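Local coordinates for arginine 3rd transport system periplasmic binding protein (Legionella pneumophila subsp. pneumophila str. Philadelphia 1, PDB 3KZG) that probably binds arginine in the periplasm and delivers it to a membrane transport system, at residues K207-K210 with I211-E214; L213-A217 with D218-L222. All coordinates share one frame; numbering follows the deposited sequence.

Overall arrangement
Interaction 1 and interaction 2 follow each other along the chain, sharing Leu-213 and Glu-214, with their centres about 9 Å apart. Interaction 1 (207-210 with 211-214) is regular alpha-helix inside helix 202-217; interaction 2 (213-217 with 218-222) is the turn that ends this helix and starts helix 220-228. One neighbour serves both: helix 29-40 packs against Ile-208, Ile-211 and Leu-212 in the first and selenomethionine Met-215 in the second. Both also touch the second subunit. Both are local packing well away from the middle of the chain, their centres lying about 21 and 22 Å from the chain's centre.

Interaction 1 (K207-K210 with I211-E214); sequences KINK and ILLE
Ile-208 and Leu-212, one helical turn apart, carry the apolar side-chain contact: they lie side by side and point the same way, with CG2 of Ile-208 4.2 Å from CD1 of Leu-212. The first torsion of Ile-208 (chi1 -69°) sets CG2 anti to the backbone N, and it is this branch, rather than CG1, that meets the leucine.

Backbone hydrogen bonding supplies the polar part. The amides of Ile-211, Leu-212 and Leu-213 donate to the carbonyls of Lys-207, Ile-208 and Asn-209 in the i to i+4 pattern that defines an alpha-helix. Their N-H...O angles fall between 154° and 161°, only modestly bent. The shortest of the three joins Leu-212 N to Ile-208 O at 2.9 Å.

Aliphatic carbons pack over the same carbonyl oxygens. CG1 of Ile-211 lies 3.2 Å from Lys-207 O, and the CG atoms of Leu-212 and Leu-213 stand in the same way close to Ile-208 O and Asn-209 O respectively.

The charged groups do not pair directly, since Lys-210 NZ remains 6.6 Å from Glu-214 OE2; that ammonium instead bonds Ser-188 OG of the second subunit.

Within the fold, Ile-208 and Leu-212 rest on Ile-37 of helix 29-40, and Ile-211 packs on Arg-40 of that helix. Asn-209 OD1 accepts from the backbone N of Leu-85, tying helix 202-217 to the loop after strand 82-83, while Leu-213 touches Leu-85 of its own chain and Pro-86 of the second subunit.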
loop_
_atom_site.group_PDB
_atom_site.type_symbol
_atom_site.label_atom_id
_atom_site.label_comp_id
_atom_site.label_asym_id
_atom_site.label_seq_id
_atom_site.Cartn_x
_atom_site.Cartn_y
_atom_site.Cartn_z
ATOM N N LYS A 207 -16.841 13.367 -18.753
ATOM C CA LYS A 207 -17.416 12.599 -17.652
ATOM C C LYS A 207 -16.648 11.273 -17.520
ATOM O O LYS A 207 -16.415 10.782 -16.418
ATOM C CB LYS A 207 -18.909 12.338 -17.914
ATOM C CG LYS A 207 -19.771 13.612 -17.895
ATOM C CD LYS A 207 -21.226 13.359 -18.307
ATOM C CE LYS A 207 -21.342 13.064 -19.801
ATOM N NZ LYS A 207 -22.762 13.021 -20.294
ATOM N N ILE A 208 -16.246 10.702 -18.653
ATOM C CA ILE A 208 -15.492 9.451 -18.640
ATOM C C ILE A 208 -14.092 9.666 -18.050
ATOM O O ILE A 208 -13.541 8.777 -17.401
ATOM C CB ILE A 208 -15.372 8.860 -20.064
ATOM C CG1 ILE A 208 -16.746 8.379 -20.540
ATOM C CG2 ILE A 208 -14.362 7.709 -20.082
ATOM C CD1 ILE A 208 -16.780 7.962 -21.994
ATOM N N ASN A 209 -13.516 10.842 -18.273
ATOM C CA ASN A 209 -12.194 11.126 -17.733
ATOM C C ASN A 209 -12.262 11.164 -16.206
ATOM O O ASN A 209 -11.417 10.571 -15.526
ATOM C CB ASN A 209 -11.654 12.451 -18.284
ATOM C CG ASN A 209 -11.274 12.355 -19.752
ATOM O OD1 ASN A 209 -11.135 11.254 -20.294
ATOM N ND2 ASN A 209 -11.098 13.505 -20.403
ATOM N N LYS A 210 -13.263 11.852 -15.665
ATOM C CA LYS A 210 -13.412 11.920 -14.223
ATOM C C LYS A 210 -13.559 10.510 -13.660
ATOM O O LYS A 210 -12.929 10.177 -12.658
ATOM C CB LYS A 210 -14.624 12.777 -13.832
ATOM C CG LYS A 210 -14.432 14.255 -14.138
ATOM C CD LYS A 210 -15.363 15.162 -13.327
ATOM C CE LYS A 210 -16.819 15.016 -13.740
ATOM N NZ LYS A 210 -17.675 16.070 -13.119
ATOM N N ILE A 211 -14.372 9.683 -14.321
ATOM C CA ILE A 211 -14.593 8.303 -13.892
ATOM C C ILE A 211 -13.282 7.517 -13.882
ATOM O O ILE A 211 -13.020 6.746 -12.956
ATOM C CB ILE A 211 -15.593 7.554 -14.829
ATOM C CG1 ILE A 211 -16.994 8.157 -14.712
ATOM C CG2 ILE A 211 -15.652 6.073 -14.465
ATOM C CD1 ILE A 211 -17.558 8.118 -13.309
ATOM N N LEU A 212 -12.471 7.703 -14.923
ATOM C CA LEU A 212 -11.186 7.015 -15.025
ATOM C C LEU A 212 -10.266 7.422 -13.878
ATOM O O LEU A 212 -9.534 6.594 -13.339
ATOM C CB LEU A 212 -10.508 7.333 -16.366
ATOM C CG LEU A 212 -11.065 6.647 -17.623
ATOM C CD1 LEU A 212 -10.386 7.227 -18.866
ATOM C CD2 LEU A 212 -10.822 5.142 -17.536
ATOM N N LEU A 213 -10.303 8.702 -13.514
ATOM C CA LEU A 213 -9.484 9.194 -12.417
ATOM C C LEU A 213 -9.961 8.601 -11.085
ATOM O O LEU A 213 -9.147 8.202 -10.255
ATOM C CB LEU A 213 -9.525 10.726 -12.375
ATOM C CG LEU A 213 -8.797 11.416 -13.540
ATOM C CD1 LEU A 213 -9.032 12.917 -13.515
ATOM C CD2 LEU A 213 -7.308 11.097 -13.452
ATOM N N GLU A 214 -11.277 8.516 -10.895
ATOM C CA GLU A 214 -11.830 7.965 -9.659
ATOM C C GLU A 214 -11.565 6.465 -9.551
ATOM O O GLU A 214 -11.468 5.925 -8.450
ATOM C CB GLU A 214 -13.332 8.256 -9.598
ATOM C CG GLU A 214 -13.634 9.718 -9.898
ATOM C CD GLU A 214 -15.108 10.036 -9.972
ATOM O OE1 GLU A 214 -15.862 9.254 -10.582
ATOM O OE2 GLU A 214 -15.507 11.089 -9.432
#

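Interaction 2 (L213-A217 with D218-L222)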
loop_
_atom_site.group_PDB
_atom_site.type_symbol
_atom_site.label_atom_id
_atom_site.label_comp_id
_atom_site.label_asym_id
_atom_site.label_seq_id
_atom_site.Cartn_x
_atom_site.Cartn_y
_atom_site.Cartn_z
ATOM N N LEU A 213 -10.303 8.702 -13.514
ATOM C CA LEU A 213 -9.484 9.194 -12.417
ATOM C C LEU A 213 -9.961 8.601 -11.085
ATOM O O LEU A 213 -9.147 8.202 -10.255
ATOM C CB LEU A 213 -9.525 10.726 -12.375
ATOM C CG LEU A 213 -8.797 11.416 -13.540
ATOM C CD1 LEU A 213 -9.032 12.917 -13.515
ATOM C CD2 LEU A 213 -7.308 11.097 -13.452
ATOM N N GLU A 214 -11.277 8.516 -10.895
ATOM C CA GLU A 214 -11.830 7.965 -9.659
ATOM C C GLU A 214 -11.565 6.465 -9.551
ATOM O O GLU A 214 -11.468 5.925 -8.450
ATOM C CB GLU A 214 -13.332 8.256 -9.598
ATOM C CG GLU A 214 -13.634 9.718 -9.898
ATOM C CD GLU A 214 -15.108 10.036 -9.972
ATOM O OE1 GLU A 214 -15.862 9.254 -10.582
ATOM O OE2 GLU A 214 -15.507 11.089 -9.432
HETATM N N MSE A 215 -11.450 5.782 -10.687
HETATM C CA MSE A 215 -11.162 4.346 -10.669
HETATM C C MSE A 215 -9.691 4.112 -10.329
HETATM O O MSE A 215 -9.330 3.112 -9.707
HETATM C CB MSE A 215 -11.459 3.709 -12.034
HETATM C CG MSE A 215 -12.929 3.429 -12.308
HETATM SE SE MSE A 215 -13.160 2.723 -14.047
HETATM C CE MSE A 215 -12.486 0.928 -13.698
ATOM N N GLU A 216 -8.838 5.030 -10.759
ATOM C CA GLU A 216 -7.423 4.891 -10.484
ATOM C C GLU A 216 -7.196 5.216 -9.018
ATOM O O GLU A 216 -6.284 4.684 -8.390
ATOM C CB GLU A 216 -6.613 5.819 -11.398
ATOM C CG GLU A 216 -6.914 5.563 -12.868
ATOM C CD GLU A 216 -6.148 6.454 -13.820
ATOM O OE1 GLU A 216 -6.089 7.679 -13.598
ATOM O OE2 GLU A 216 -5.617 5.924 -14.815
ATOM N N ALA A 217 -8.058 6.061 -8.463
ATOM C CA ALA A 217 -7.923 6.455 -7.066
ATOM C C ALA A 217 -8.494 5.463 -6.044
ATOM O O ALA A 217 -7.997 5.398 -4.923
ATOM C CB ALA A 217 -8.540 7.832 -6.859
ATOM N N ASP A 218 -9.522 4.694 -6.408
ATOM C CA ASP A 218 -10.101 3.750 -5.453
ATOM C C ASP A 218 -9.640 2.302 -5.606
ATOM O O ASP A 218 -10.189 1.407 -4.963
ATOM C CB ASP A 218 -11.640 3.803 -5.478
ATOM C CG ASP A 218 -12.233 3.364 -6.808
ATOM O OD1 ASP A 218 -11.613 2.539 -7.511
ATOM O OD2 ASP A 218 -13.338 3.836 -7.140
ATOM N N GLY A 219 -8.640 2.069 -6.452
ATOM C CA GLY A 219 -8.123 0.722 -6.634
ATOM C C GLY A 219 -8.846 -0.174 -7.624
ATOM O O GLY A 219 -8.371 -1.264 -7.936
ATOM N N THR A 220 -9.993 0.267 -8.120
ATOM C CA THR A 220 -10.744 -0.535 -9.079
ATOM C C THR A 220 -9.926 -0.764 -10.351
ATOM O O THR A 220 -9.851 -1.882 -10.860
ATOM C CB THR A 220 -12.069 0.145 -9.453
ATOM O OG1 THR A 220 -12.810 0.438 -8.261
ATOM C CG2 THR A 220 -12.901 -0.778 -10.334
ATOM N N TYR A 221 -9.305 0.296 -10.856
ATOM C CA TYR A 221 -8.501 0.188 -12.066
ATOM C C TYR A 221 -7.322 -0.758 -11.895
ATOM O O TYR A 221 -7.067 -1.594 -12.757
ATOM C CB TYR A 221 -7.989 1.563 -12.504
ATOM C CG TYR A 221 -6.935 1.494 -13.588
ATOM C CD1 TYR A 221 -5.582 1.443 -13.263
ATOM C CD2 TYR A 221 -7.294 1.424 -14.934
ATOM C CE1 TYR A 221 -4.607 1.321 -14.251
ATOM C CE2 TYR A 221 -6.328 1.302 -15.934
ATOM C CZ TYR A 221 -4.988 1.248 -15.582
ATOM O OH TYR A 221 -4.025 1.100 -16.552
ATOM N N LEU A 222 -6.604 -0.620 -10.783
ATOM C CA LEU A 222 -5.445 -1.465 -10.520
ATOM C C LEU A 222 -5.834 -2.935 -10.459
ATOM O O LEU A 222 -5.166 -3.783 -11.056
ATOM C CB LEU A 222 -4.771 -1.059 -9.209
ATOM C CG LEU A 222 -3.497 -1.835 -8.848
ATOM C CD1 LEU A 222 -2.492 -1.738 -9.990
ATOM C CD2 LEU A 222 -2.895 -1.272 -7.574
HETATM O O HOH W 1 -6.671 1.750 -9.229
#
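Asp-218 folds back on Glu-214 and Met-215 where helix 202-217 gives way to helix 220-228. Its backbone N donates to Glu-214 O at 3.1 Å, and its CB stands near that same oxygen. From CB, a chi1 of 64° puts CG between the backbone N and the carbonyl carbon, again beside Glu-214 O. At the tip, OD1 takes two bonds from Thr-220: the backbone N at 2.9 Å, nearly in line with the C-O bond, and OG1 from above the carboxylate plane, very short at 2.5 Å. Without bonding, OD1 also comes 3.2 Å from Met-215 O and OD2 3.1 Å from Glu-214 O; the salt bridge from OD2 to Arg-40 of helix 29-40 may offset these approaches.

The bond from Thr-220 N makes an Asx turn, with Gly-219 at the N-cap of helix 220-228. Gly-219 takes a positive phi (85°), which a residue without a side chain accepts readily.

Tyr-221 N donates to Met-215 O at 3.0 Å, from above the carbonyl plane; a water accepting from Leu-222 N may also donate to this oxygen. CE of selenomethionine Met-215 meets Thr-220 CG2. CG of Glu-216 lies 4.1 Å from CG of Tyr-221, approaching the ring obliquely, and the tyrosine OH bonds Tyr-87 O.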